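Local coordinates for regulatory protein E2 (Bovine papillomavirus type 1, PDB 2JEX), which regulates viral transcription and probably promotes initiation of viral DNA replication by interacting with protein E1, this chain being its N-terminal transactivation domain, at residues K112-V117 / W130-S135; G151-G156 / R167-A172; Y44-K49 / C57-S62; E6-A11 / R37-L42. The protein carries 1 engineered substitution. One frame throughout, in Å; residues are numbered along the deposited sequence.

Interaction 1. Residues K112-V117 / W130-S135; sequences KGARVV and WYTVYS
Arg-115 pairs with Val-133, and Val-117 with Tyr-131, as antiparallel hydrogen-bonded pairs of the beta hairpin formed by strands 110-120 and 128-140, whose short segments run at 150° to each other. In the first pair Val-133 N reaches Arg-115 O at 2.7 Å, almost straight at the hydrogen (171°). At the other end, beyond the non-hydrogen-bonded pair Ala-114/Tyr-134, Ser-135 N donates to Gly-113 O. Gly-113 has a positive phi of 84°, and a beta carbon there would collide with Ser-135 OG.

On one face Ala-114 CB is small enough to lie against the Tyr-134 ring, 3.3 Å from CE2, while Val-116 CG1 runs beside Trp-130 CB at 3.6 Å. On the other face the branched side chains of Val-117 and Val-133 meet through their CG2 methyls, 3.6 Å apart. The extended Arg-115 chain carries its guanidinium over Val-133 CG1, and Ser-135 CB lies at the guanidinium edge, 3.7 Å from NH1. The hairpin is thus held by backbone bonds, with the arginine tying it to strand 145-152 through NH2 to Ala-150 O and, by a salt bridge from NE, to Asp-190 just past strand 186-189.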
loop_
_atom_site.group_PDB
_atom_site.type_symbol
_atom_site.label_atom_id
_atom_site.label_comp_id
_atom_site.label_asym_id
_atom_site.label_seq_id
_atom_site.Cartn_x
_atom_site.Cartn_y
_atom_site.Cartn_z
ATOM N N LYS A 112 2.753 1.060 8.261
ATOM C CA LYS A 112 1.944 0.953 9.480
ATOM C C LYS A 112 1.911 2.287 10.237
ATOM O O LYS A 112 2.818 3.112 10.097
ATOM C CB LYS A 112 2.455 -0.173 10.384
ATOM C CG LYS A 112 2.425 -1.570 9.739
ATOM C CD LYS A 112 2.598 -2.687 10.756
ATOM C CE LYS A 112 4.049 -2.826 11.172
ATOM N NZ LYS A 112 4.348 -4.156 11.783
ATOM N N GLY A 113 0.860 2.491 11.029
ATOM C CA GLY A 113 0.725 3.696 11.848
ATOM C C GLY A 113 0.127 4.859 11.074
ATOM O O GLY A 113 0.828 5.804 10.723
ATOM N N ALA A 114 -1.172 4.775 10.805
ATOM C CA ALA A 114 -1.866 5.780 10.001
ATOM C C ALA A 114 -2.309 6.951 10.859
ATOM O O ALA A 114 -2.748 6.770 12.009
ATOM C CB ALA A 114 -3.075 5.162 9.292
ATOM N N ARG A 115 -2.182 8.149 10.298
ATOM C CA ARG A 115 -2.784 9.337 10.895
ATOM C C ARG A 115 -3.181 10.342 9.830
ATOM O O ARG A 115 -2.674 10.307 8.707
ATOM C CB ARG A 115 -1.862 9.979 11.936
ATOM C CG ARG A 115 -0.693 10.720 11.353
ATOM C CD ARG A 115 0.286 11.055 12.440
ATOM N NE ARG A 115 1.388 11.855 11.924
ATOM C CZ ARG A 115 2.522 11.357 11.442
ATOM N NH1 ARG A 115 2.719 10.040 11.387
ATOM N NH2 ARG A 115 3.464 12.180 11.010
ATOM N N VAL A 116 -4.092 11.238 10.187
ATOM C CA VAL A 116 -4.590 12.217 9.233
ATOM C C VAL A 116 -3.872 13.558 9.389
ATOM O O VAL A 116 -3.786 14.121 10.483
ATOM C CB VAL A 116 -6.145 12.370 9.316
ATOM C CG1 VAL A 116 -6.634 13.480 8.406
ATOM C CG2 VAL A 116 -6.840 11.039 8.950
ATOM N N VAL A 117 -3.345 14.046 8.272
ATOM C CA VAL A 117 -2.814 15.400 8.181
ATOM C C VAL A 117 -3.865 16.298 7.503
ATOM O O VAL A 117 -4.437 15.935 6.471
ATOM C CB VAL A 117 -1.443 15.401 7.446
ATOM C CG1 VAL A 117 -0.980 16.804 7.122
ATOM C CG2 VAL A 117 -0.391 14.706 8.317
ATOM N N TRP A 130 -7.494 16.695 3.451
ATOM C CA TRP A 130 -6.828 15.825 4.403
ATOM C C TRP A 130 -6.071 14.673 3.750
ATOM O O TRP A 130 -6.447 14.196 2.691
ATOM C CB TRP A 130 -7.774 15.376 5.535
ATOM C CG TRP A 130 -9.139 14.879 5.128
ATOM C CD1 TRP A 130 -9.414 13.782 4.375
ATOM C CD2 TRP A 130 -10.413 15.442 5.493
ATOM N NE1 TRP A 130 -10.773 13.636 4.224
ATOM C CE2 TRP A 130 -11.409 14.643 4.898
ATOM C CE3 TRP A 130 -10.806 16.557 6.250
ATOM C CZ2 TRP A 130 -12.783 14.906 5.046
ATOM C CZ3 TRP A 130 -12.182 16.826 6.396
ATOM C CH2 TRP A 130 -13.149 15.995 5.796
ATOM N N TYR A 131 -4.961 14.286 4.376
ATOM C CA TYR A 131 -4.006 13.311 3.832
ATOM C C TYR A 131 -3.664 12.283 4.901
ATOM O O TYR A 131 -3.392 12.637 6.052
ATOM C CB TYR A 131 -2.728 14.025 3.359
ATOM C CG TYR A 131 -3.009 15.202 2.438
ATOM C CD1 TYR A 131 -3.349 16.452 2.952
ATOM C CD2 TYR A 131 -2.966 15.052 1.054
ATOM C CE1 TYR A 131 -3.643 17.520 2.110
ATOM C CE2 TYR A 131 -3.248 16.114 0.212
ATOM C CZ TYR A 131 -3.583 17.346 0.751
ATOM O OH TYR A 131 -3.859 18.397 -0.086
ATOM N N THR A 132 -3.682 11.009 4.521
ATOM C CA THR A 132 -3.319 9.922 5.429
ATOM C C THR A 132 -1.821 9.683 5.339
ATOM O O THR A 132 -1.296 9.398 4.261
ATOM C CB THR A 132 -4.097 8.639 5.106
ATOM O OG1 THR A 132 -5.499 8.917 5.177
ATOM C CG2 THR A 132 -3.753 7.514 6.092
ATOM N N VAL A 133 -1.143 9.835 6.477
ATOM C CA VAL A 133 0.305 9.646 6.569
ATOM C C VAL A 133 0.618 8.471 7.497
ATOM O O VAL A 133 -0.050 8.275 8.509
ATOM C CB VAL A 133 1.015 10.940 7.045
ATOM C CG1 VAL A 133 2.536 10.772 7.076
ATOM C CG2 VAL A 133 0.654 12.088 6.123
ATOM N N TYR A 134 1.630 7.690 7.136
ATOM C CA TYR A 134 2.028 6.512 7.907
ATOM C C TYR A 134 3.343 6.760 8.635
ATOM O O TYR A 134 4.320 7.191 8.027
ATOM C CB TYR A 134 2.083 5.265 7.005
ATOM C CG TYR A 134 0.709 4.872 6.500
ATOM C CD1 TYR A 134 0.224 5.343 5.275
ATOM C CD2 TYR A 134 -0.125 4.064 7.266
ATOM C CE1 TYR A 134 -1.050 5.002 4.818
ATOM C CE2 TYR A 134 -1.400 3.723 6.822
ATOM C CZ TYR A 134 -1.859 4.199 5.605
ATOM O OH TYR A 134 -3.126 3.856 5.179
ATOM N N SER A 135 3.356 6.508 9.942
ATOM C CA SER A 135 4.530 6.791 10.767
ATOM C C SER A 135 5.664 5.803 10.510
ATOM O O SER A 135 6.831 6.106 10.788
ATOM C CB SER A 135 4.161 6.793 12.255
ATOM O OG SER A 135 3.729 5.510 12.688
#

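Interaction 2. Residues G151-G156 / R167-A172. Engineered in segment 167-172: Ala-172 (natural residue Arg).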
loop_
_atom_site.group_PDB
_atom_site.type_symbol
_atom_site.label_atom_id
_atom_site.label_comp_id
_atom_site.label_asym_id
_atom_site.label_seq_id
_atom_site.Cartn_x
_atom_site.Cartn_y
_atom_site.Cartn_z
ATOM N N GLY A 151 6.307 12.060 7.768
ATOM C CA GLY A 151 5.654 13.173 8.433
ATOM C C GLY A 151 5.318 14.249 7.430
ATOM O O GLY A 151 5.568 14.079 6.239
ATOM N N ALA A 152 4.753 15.344 7.931
ATOM C CA ALA A 152 4.433 16.524 7.145
ATOM C C ALA A 152 5.004 17.790 7.787
ATOM O O ALA A 152 5.092 17.900 9.019
ATOM C CB ALA A 152 2.936 16.657 6.994
ATOM N N ASP A 153 5.400 18.737 6.942
ATOM C CA ASP A 153 5.785 20.065 7.396
ATOM C C ASP A 153 5.173 21.101 6.452
ATOM O O ASP A 153 4.185 20.806 5.783
ATOM C CB ASP A 153 7.310 20.190 7.487
ATOM C CG ASP A 153 8.012 19.899 6.173
ATOM O OD1 ASP A 153 9.225 19.623 6.212
ATOM O OD2 ASP A 153 7.364 19.943 5.102
ATOM N N GLY A 154 5.748 22.301 6.398
ATOM C CA GLY A 154 5.246 23.374 5.534
ATOM C C GLY A 154 5.431 23.131 4.045
ATOM O O GLY A 154 4.751 23.742 3.224
ATOM N N THR A 155 6.345 22.235 3.693
ATOM C CA THR A 155 6.668 21.967 2.299
ATOM C C THR A 155 5.786 20.839 1.726
ATOM O O THR A 155 5.249 20.958 0.622
ATOM C CB THR A 155 8.182 21.663 2.148
ATOM O OG1 THR A 155 8.941 22.781 2.629
ATOM C CG2 THR A 155 8.564 21.403 0.703
ATOM N N GLY A 156 5.626 19.761 2.485
ATOM C CA GLY A 156 4.873 18.618 2.020
ATOM C C GLY A 156 4.989 17.410 2.918
ATOM O O GLY A 156 5.366 17.506 4.089
ATOM N N ARG A 167 15.069 15.154 4.895
ATOM C CA ARG A 167 13.691 14.826 4.553
ATOM C C ARG A 167 13.556 14.684 3.043
ATOM O O ARG A 167 13.980 15.567 2.292
ATOM C CB ARG A 167 12.747 15.911 5.062
ATOM C CG ARG A 167 12.809 16.125 6.561
ATOM C CD ARG A 167 11.741 17.093 7.018
ATOM N NE ARG A 167 11.929 17.503 8.407
ATOM C CZ ARG A 167 11.039 18.186 9.122
ATOM N NH1 ARG A 167 9.871 18.529 8.587
ATOM N NH2 ARG A 167 11.319 18.530 10.381
ATOM N N ILE A 168 12.979 13.568 2.602
ATOM C CA ILE A 168 12.750 13.344 1.173
ATOM C C ILE A 168 11.256 13.407 0.859
ATOM O O ILE A 168 10.473 12.553 1.284
ATOM C CB ILE A 168 13.437 12.047 0.660
ATOM C CG1 ILE A 168 14.960 12.202 0.767
ATOM C CG2 ILE A 168 13.060 11.767 -0.798
ATOM C CD1 ILE A 168 15.712 10.931 1.096
ATOM N N TYR A 169 10.877 14.445 0.120
ATOM C CA TYR A 169 9.476 14.766 -0.116
ATOM C C TYR A 169 8.885 13.955 -1.250
ATOM O O TYR A 169 9.460 13.892 -2.339
ATOM C CB TYR A 169 9.308 16.266 -0.384
ATOM C CG TYR A 169 9.661 17.124 0.815
ATOM C CD1 TYR A 169 8.686 17.487 1.746
ATOM C CD2 TYR A 169 10.974 17.558 1.026
ATOM C CE1 TYR A 169 9.005 18.256 2.849
ATOM C CE2 TYR A 169 11.302 18.332 2.125
ATOM C CZ TYR A 169 10.313 18.678 3.033
ATOM O OH TYR A 169 10.630 19.449 4.123
ATOM N N TYR A 170 7.743 13.322 -0.979
ATOM C CA TYR A 170 6.991 12.593 -2.002
ATOM C C TYR A 170 5.735 13.361 -2.414
ATOM O O TYR A 170 5.121 13.067 -3.438
ATOM C CB TYR A 170 6.670 11.158 -1.556
ATOM C CG TYR A 170 5.787 11.003 -0.329
ATOM C CD1 TYR A 170 4.395 10.956 -0.447
ATOM C CD2 TYR A 170 6.346 10.850 0.944
ATOM C CE1 TYR A 170 3.582 10.791 0.672
ATOM C CE2 TYR A 170 5.543 10.689 2.076
ATOM C CZ TYR A 170 4.165 10.658 1.926
ATOM O OH TYR A 170 3.362 10.494 3.025
ATOM N N SER A 171 5.375 14.352 -1.607
ATOM C CA SER A 171 4.264 15.238 -1.904
ATOM C C SER A 171 4.697 16.669 -1.612
ATOM O O SER A 171 5.516 16.914 -0.713
ATOM C CB SER A 171 3.061 14.856 -1.050
ATOM O OG SER A 171 1.844 15.279 -1.635
ATOM N N ALA A 172 4.189 17.612 -2.395
ATOM C CA ALA A 172 4.468 19.024 -2.165
ATOM C C ALA A 172 3.158 19.759 -1.940
ATOM O O ALA A 172 2.265 19.704 -2.784
ATOM C CB ALA A 172 5.212 19.615 -3.351
#
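An Asx turn at Asp-153, where the chain leaves strand 145-152, anchors this contact with the edge strand 166-169 of the antiparallel sheet. Strand 157-161 lies between these two strands, and the side chains of Asp-153, Arg-167 and Tyr-169 meet beside them. Asp-153 OD1 accepts from Tyr-169 OH at 2.5 Å, through the syn lone pair on the side of the other carboxylate oxygen. The same oxygen forms a salt bridge with Arg-167 NH1 at 2.7 Å, although the hydrogen bond within it is weak, bent to 123° at the hydrogen. Arginine suits this place because its extended chain is long enough to carry the charge from the edge strand across to the acid, and the carboxylate and guanidinium planes end only 18° apart.

The second oxygen serves the turn itself. Asp-153 OD2 takes Thr-155 N from above the carboxylate plane at 2.9 Å and Gly-156 N nearly along its C-O axis at 3.1 Å. With CG set between the backbone N and the carbonyl carbon (chi1 57°), Asp-153 can fold back over its own turn while offering OD1 to the other segment. Three hydrogen bonds and the weak one from Arg-167 hold the carboxylate, which would tend to favour its charged form. Gly-156 fits where a beta carbon would run into Ser-171 O, and its CA makes a CA-H...O contact with that oxygen at 3.3 Å. Ala-172, an engineered residue, places its CA near Thr-155 O. Thr-155 crosses Tyr-169 at about a right angle, and its CG2 methyl makes a CH-pi contact over one ring face, 4.0 Å from the centroid.

Interaction 3. Residues Y44-K49 / C57-S62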
loop_
_atom_site.group_PDB
_atom_site.type_symbol
_atom_site.label_atom_id
_atom_site.label_comp_id
_atom_site.label_asym_id
_atom_site.label_seq_id
_atom_site.Cartn_x
_atom_site.Cartn_y
_atom_site.Cartn_z
ATOM N N TYR A 44 -5.993 -17.022 -15.451
ATOM C CA TYR A 44 -5.333 -16.473 -16.629
ATOM C C TYR A 44 -5.017 -17.579 -17.624
ATOM O O TYR A 44 -5.251 -17.427 -18.824
ATOM C CB TYR A 44 -4.061 -15.703 -16.237
ATOM C CG TYR A 44 -3.285 -15.161 -17.418
ATOM C CD1 TYR A 44 -3.749 -14.058 -18.137
ATOM C CD2 TYR A 44 -2.078 -15.751 -17.814
ATOM C CE1 TYR A 44 -3.040 -13.564 -19.229
ATOM C CE2 TYR A 44 -1.357 -15.261 -18.900
ATOM C CZ TYR A 44 -1.847 -14.171 -19.606
ATOM O OH TYR A 44 -1.142 -13.680 -20.681
ATOM N N ALA A 45 -4.499 -18.697 -17.114
ATOM C CA ALA A 45 -4.201 -19.860 -17.938
ATOM C C ALA A 45 -5.471 -20.430 -18.594
ATOM O O ALA A 45 -5.433 -20.885 -19.730
ATOM C CB ALA A 45 -3.504 -20.926 -17.113
ATOM N N ALA A 46 -6.582 -20.394 -17.864
ATOM C CA ALA A 46 -7.876 -20.813 -18.381
ATOM C C ALA A 46 -8.322 -19.909 -19.534
ATOM O O ALA A 46 -8.797 -20.398 -20.557
ATOM C CB ALA A 46 -8.910 -20.813 -17.265
ATOM N N ARG A 47 -8.140 -18.596 -19.357
ATOM C CA ARG A 47 -8.462 -17.580 -20.364
ATOM C C ARG A 47 -7.712 -17.767 -21.697
ATOM O O ARG A 47 -8.320 -17.676 -22.787
ATOM C CB ARG A 47 -8.228 -16.185 -19.772
ATOM C CG ARG A 47 -9.040 -15.065 -20.411
ATOM C CD ARG A 47 -10.549 -15.363 -20.477
ATOM N NE ARG A 47 -11.102 -14.802 -21.708
ATOM C CZ ARG A 47 -11.630 -15.518 -22.704
ATOM N NH1 ARG A 47 -11.719 -16.848 -22.629
ATOM N NH2 ARG A 47 -12.092 -14.895 -23.780
ATOM N N LYS A 48 -6.413 -18.071 -21.613
ATOM C CA LYS A 48 -5.586 -18.363 -22.802
ATOM C C LYS A 48 -6.115 -19.539 -23.597
ATOM O O LYS A 48 -5.930 -19.606 -24.813
ATOM C CB LYS A 48 -4.122 -18.642 -22.421
ATOM C CG LYS A 48 -3.353 -17.457 -21.776
ATOM C CD LYS A 48 -3.087 -16.307 -22.763
ATOM C CE LYS A 48 -4.127 -15.189 -22.635
ATOM N NZ LYS A 48 -4.134 -14.309 -23.840
ATOM N N LYS A 49 -6.766 -20.461 -22.893
ATOM C CA LYS A 49 -7.297 -21.682 -23.479
ATOM C C LYS A 49 -8.755 -21.503 -23.923
ATOM O O LYS A 49 -9.399 -22.450 -24.412
ATOM C CB LYS A 49 -7.124 -22.844 -22.492
ATOM C CG LYS A 49 -5.649 -23.166 -22.235
ATOM C CD LYS A 49 -5.425 -23.930 -20.938
ATOM C CE LYS A 49 -3.930 -23.979 -20.566
ATOM N NZ LYS A 49 -3.388 -22.658 -20.083
ATOM N N CYS A 57 -17.612 -20.675 -11.422
ATOM C CA CYS A 57 -17.214 -19.278 -11.396
ATOM C C CYS A 57 -16.694 -18.812 -12.746
ATOM O O CYS A 57 -15.969 -19.540 -13.430
ATOM C CB CYS A 57 -16.195 -19.011 -10.283
ATOM S SG CYS A 57 -14.636 -19.890 -10.430
ATOM N N ARG A 58 -17.090 -17.595 -13.117
ATOM C CA ARG A 58 -16.722 -16.986 -14.389
ATOM C C ARG A 58 -15.275 -16.555 -14.368
ATOM O O ARG A 58 -14.779 -16.072 -13.354
ATOM C CB ARG A 58 -17.608 -15.773 -14.688
ATOM C CG ARG A 58 -19.081 -16.100 -14.878
ATOM C CD ARG A 58 -19.879 -14.853 -15.233
ATOM N NE ARG A 58 -21.296 -14.989 -14.893
ATOM C CZ ARG A 58 -21.829 -14.620 -13.730
ATOM N NH1 ARG A 58 -21.067 -14.088 -12.778
ATOM N NH2 ARG A 58 -23.130 -14.786 -13.514
ATOM N N VAL A 59 -14.599 -16.734 -15.498
ATOM C CA VAL A 59 -13.213 -16.311 -15.645
ATOM C C VAL A 59 -13.167 -14.844 -16.078
ATOM O O VAL A 59 -13.730 -14.492 -17.116
ATOM C CB VAL A 59 -12.471 -17.179 -16.687
ATOM C CG1 VAL A 59 -11.012 -16.770 -16.776
ATOM C CG2 VAL A 59 -12.609 -18.670 -16.352
ATOM N N PRO A 60 -12.506 -13.978 -15.279
ATOM C CA PRO A 60 -12.309 -12.577 -15.677
ATOM C C PRO A 60 -11.532 -12.448 -16.994
ATOM O O PRO A 60 -10.840 -13.387 -17.405
ATOM C CB PRO A 60 -11.454 -11.999 -14.538
ATOM C CG PRO A 60 -11.642 -12.913 -13.385
ATOM C CD PRO A 60 -11.916 -14.271 -13.959
ATOM N N HIS A 61 -11.650 -11.293 -17.643
ATOM C CA HIS A 61 -10.775 -10.935 -18.757
ATOM C C HIS A 61 -9.312 -11.243 -18.427
ATOM O O HIS A 61 -8.860 -11.006 -17.301
ATOM C CB HIS A 61 -10.927 -9.447 -19.058
ATOM C CG HIS A 61 -10.437 -9.038 -20.415
ATOM N ND1 HIS A 61 -9.117 -9.154 -20.803
ATOM C CD2 HIS A 61 -11.088 -8.472 -21.460
ATOM C CE1 HIS A 61 -8.981 -8.697 -22.035
ATOM N NE2 HIS A 61 -10.161 -8.276 -22.456
ATOM N N SER A 62 -8.576 -11.757 -19.409
ATOM C CA SER A 62 -7.179 -12.153 -19.222
ATOM C C SER A 62 -6.280 -11.024 -18.698
ATOM O O SER A 62 -5.420 -11.268 -17.859
ATOM C CB SER A 62 -6.598 -12.763 -20.505
ATOM O OG SER A 62 -6.306 -11.765 -21.460
#
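Arg-47, near the C-terminal end of helix 26-48, lies along the loop that leads into helix 62-83. Its CB sits 3.9 Å from Ser-62 CB and also near Val-59 CG1. With CG anti to the backbone N (chi1 -155°) the chain leans onto the loop, and CG packs 3.4 Å from Ser-62 CB. A bend at chi2 (52°) then turns CD toward Pro-60 O, 3.7 Å away, with Val-59 CG1 at 4.0 Å on an oblique crossing. A second bend, at chi3, turns the guanidinium away from the partners of CD, and NH1 donates to Val-51 O in the connection between the segments.

Around this chain, Ala-46 CB makes a looser apolar contact with Val-59 CG2 at 4.4 Å. Tyr-44 presents its ring edge to Ser-62 O, which lies 3.3 Å from CD1. Ser-62 is small enough to fit between the tyrosine and the arginine methylenes at the first turn of helix 62-83. Arginine suits its place because its methylenes supply apolar packing while its charged end reaches a backbone carbonyl. Contact between the segments thus rests on van der Waals packing, while Arg-47 and the N-cap His-61, through ND1, bond to residues just beyond them, Val-51 and Val-63.

Interaction 4. Residues E6-A11 / R37-L42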
loop_
_atom_site.group_PDB
_atom_site.type_symbol
_atom_site.label_atom_id
_atom_site.label_comp_id
_atom_site.label_asym_id
_atom_site.label_seq_id
_atom_site.Cartn_x
_atom_site.Cartn_y
_atom_site.Cartn_z
ATOM N N GLU A 6 -10.209 -27.890 -8.752
ATOM C CA GLU A 6 -10.054 -28.140 -7.317
ATOM C C GLU A 6 -8.993 -27.229 -6.712
ATOM O O GLU A 6 -9.125 -26.784 -5.575
ATOM C CB GLU A 6 -9.672 -29.596 -7.045
ATOM C CG GLU A 6 -10.588 -30.639 -7.665
ATOM C CD GLU A 6 -9.873 -31.967 -7.855
ATOM O OE1 GLU A 6 -8.639 -31.929 -8.173
ATOM O OE2 GLU A 6 -10.539 -33.046 -7.683
ATOM N N ARG A 7 -7.935 -26.975 -7.480
ATOM C CA ARG A 7 -6.843 -26.104 -7.060
ATOM C C ARG A 7 -7.363 -24.670 -6.909
ATOM O O ARG A 7 -6.986 -23.955 -5.974
ATOM C CB ARG A 7 -5.704 -26.167 -8.081
ATOM C CG ARG A 7 -4.360 -25.662 -7.574
ATOM C CD ARG A 7 -3.293 -25.733 -8.660
ATOM N NE ARG A 7 -2.907 -27.105 -8.996
ATOM C CZ ARG A 7 -3.213 -27.732 -10.134
ATOM N NH1 ARG A 7 -3.918 -27.123 -11.085
ATOM N NH2 ARG A 7 -2.804 -28.976 -10.321
ATOM N N LEU A 8 -8.243 -24.277 -7.832
ATOM C CA LEU A 8 -8.944 -22.999 -7.779
ATOM C C LEU A 8 -9.790 -22.862 -6.515
ATOM O O LEU A 8 -9.768 -21.815 -5.865
ATOM C CB LEU A 8 -9.821 -22.818 -9.025
ATOM C CG LEU A 8 -10.603 -21.511 -9.212
ATOM C CD1 LEU A 8 -9.680 -20.288 -9.297
ATOM C CD2 LEU A 8 -11.473 -21.608 -10.441
ATOM N N HIS A 9 -10.530 -23.918 -6.179
ATOM C CA HIS A 9 -11.392 -23.931 -4.997
ATOM C C HIS A 9 -10.583 -23.747 -3.717
ATOM O O HIS A 9 -10.990 -22.999 -2.827
ATOM C CB HIS A 9 -12.213 -25.222 -4.933
ATOM C CG HIS A 9 -13.019 -25.368 -3.676
ATOM N ND1 HIS A 9 -14.238 -24.746 -3.494
ATOM C CD2 HIS A 9 -12.778 -26.064 -2.538
ATOM C CE1 HIS A 9 -14.711 -25.051 -2.299
ATOM N NE2 HIS A 9 -13.845 -25.849 -1.698
ATOM N N VAL A 10 -9.442 -24.430 -3.641
ATOM C CA VAL A 10 -8.550 -24.349 -2.478
ATOM C C VAL A 10 -7.932 -22.951 -2.335
ATOM O O VAL A 10 -7.869 -22.409 -1.229
ATOM C CB VAL A 10 -7.443 -25.447 -2.520
ATOM C CG1 VAL A 10 -6.509 -25.339 -1.318
ATOM C CG2 VAL A 10 -8.069 -26.842 -2.567
ATOM N N ALA A 11 -7.501 -22.375 -3.457
ATOM C CA ALA A 11 -6.897 -21.046 -3.484
ATOM C C ALA A 11 -7.876 -19.938 -3.080
ATOM O O ALA A 11 -7.491 -18.983 -2.393
ATOM C CB ALA A 11 -6.306 -20.763 -4.840
ATOM N N ARG A 37 -2.181 -15.343 -5.987
ATOM C CA ARG A 37 -1.339 -15.637 -7.141
ATOM C C ARG A 37 -1.817 -16.882 -7.887
ATOM O O ARG A 37 -2.022 -16.845 -9.103
ATOM C CB ARG A 37 0.099 -15.835 -6.677
ATOM C CG ARG A 37 1.048 -16.288 -7.764
ATOM C CD ARG A 37 2.455 -16.406 -7.230
ATOM N NE ARG A 37 3.410 -16.758 -8.278
ATOM C CZ ARG A 37 4.728 -16.758 -8.116
ATOM N NH1 ARG A 37 5.249 -16.432 -6.943
ATOM N NH2 ARG A 37 5.527 -17.092 -9.125
ATOM N N THR A 38 -1.972 -17.976 -7.144
ATOM C CA THR A 38 -2.467 -19.235 -7.669
ATOM C C THR A 38 -3.813 -19.035 -8.380
ATOM O O THR A 38 -3.922 -19.358 -9.552
ATOM C CB THR A 38 -2.532 -20.316 -6.549
ATOM O OG1 THR A 38 -1.244 -20.420 -5.929
ATOM C CG2 THR A 38 -2.949 -21.696 -7.100
ATOM N N GLU A 39 -4.798 -18.444 -7.697
ATOM C CA GLU A 39 -6.134 -18.216 -8.282
ATOM C C GLU A 39 -6.087 -17.482 -9.622
ATOM O O GLU A 39 -6.665 -17.931 -10.607
ATOM C CB GLU A 39 -7.057 -17.461 -7.311
ATOM C CG GLU A 39 -8.419 -17.088 -7.918
ATOM C CD GLU A 39 -9.307 -16.272 -6.982
ATOM O OE1 GLU A 39 -8.800 -15.729 -5.979
ATOM O OE2 GLU A 39 -10.520 -16.174 -7.250
ATOM N N ASN A 40 -5.386 -16.362 -9.657
ATOM C CA ASN A 40 -5.336 -15.558 -10.859
ATOM C C ASN A 40 -4.437 -16.110 -11.941
ATOM O O ASN A 40 -4.629 -15.795 -13.115
ATOM C CB ASN A 40 -4.997 -14.114 -10.519
ATOM C CG ASN A 40 -6.099 -13.457 -9.752
ATOM O OD1 ASN A 40 -7.114 -13.064 -10.322
ATOM N ND2 ASN A 40 -5.936 -13.374 -8.443
ATOM N N THR A 41 -3.470 -16.940 -11.553
ATOM C CA THR A 41 -2.633 -17.642 -12.519
ATOM C C THR A 41 -3.464 -18.692 -13.247
ATOM O O THR A 41 -3.416 -18.760 -14.475
ATOM C CB THR A 41 -1.383 -18.296 -11.853
ATOM O OG1 THR A 41 -0.576 -17.273 -11.250
ATOM C CG2 THR A 41 -0.552 -19.051 -12.872
ATOM N N LEU A 42 -4.223 -19.489 -12.490
ATOM C CA LEU A 42 -5.044 -20.556 -13.062
ATOM C C LEU A 42 -6.094 -19.949 -13.979
ATOM O O LEU A 42 -6.310 -20.423 -15.092
ATOM C CB LEU A 42 -5.731 -21.387 -11.968
ATOM C CG LEU A 42 -4.919 -22.064 -10.855
ATOM C CD1 LEU A 42 -5.833 -22.325 -9.669
ATOM C CD2 LEU A 42 -4.239 -23.361 -11.320
#
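Leu-42 and Leu-8 meet in the packing of helices 4-21 and 26-48, which run roughly antiparallel as part of the N-terminal helical bundle of the E2 transactivation domain. The axes of the short segments approach to 8.7 Å, with a signed crossing angle of -145°. In Leu-42, chi1 (-56°) points CG at helix 4-21, and chi2 (158°) spreads CD1 and CD2 toward different partners. CD1 rests against the backbone, 3.6 Å from Leu-8 N, and is 4.1 Å from Leu-8 CB. CD2 touches Arg-7 CD at 3.7 Å and lies at the edge of the guanidinium, the two side chains crossing at about a right angle. A branched leucine suits this place because its fork can meet the backbone and the arginine together.

Leu-8 has CG anti to the backbone N, and this carries Leu-8 CD1 to within 3.7 Å of Glu-39 CG. The Glu-39 chain is extended beyond CG; its CB packs on Ala-11 CB, while its carboxylate passes on to Gln-15 and Gln-12 of helix 4-21, which donate to OE1 and OE2. The acid therefore joins the same helix twice over, through apolar carbons and through its polar end. Thr-38 turns its methyl toward helix 4-21, whereas its hydroxyl bonds to Thr-34 O in its own helix. Ala-11, with only a methyl to place, fits against the backbone of helix 26-48: its CB lies 4.0 Å from Glu-39 N and 4.2 Å from Thr-38 CG2.

The four contacts form two touching pairs on opposite sides of the chain's centre. Interactions 1 and 2 share the large antiparallel sheet and meet where Val-117 CG1 packs on Ala-152 CB and Arg-115 NH2 nears Gly-151. Interactions 3 and 4 both use helix 26-48, and touch through Cys-57 SG and Leu-8 CD2. Interactions 1 and 3 lie largely at the surface, about 38 Å apart between centres, whereas 2 and 4 are partly buried. Backbone bonding dominates interaction 1, and a shared carboxylate interaction 2, at the end of the strands. Interaction 3 packs a helix end on a loop and interaction 4 packs helix on helix, both by side-chain contact, with polar groups bonded to residues outside the segments.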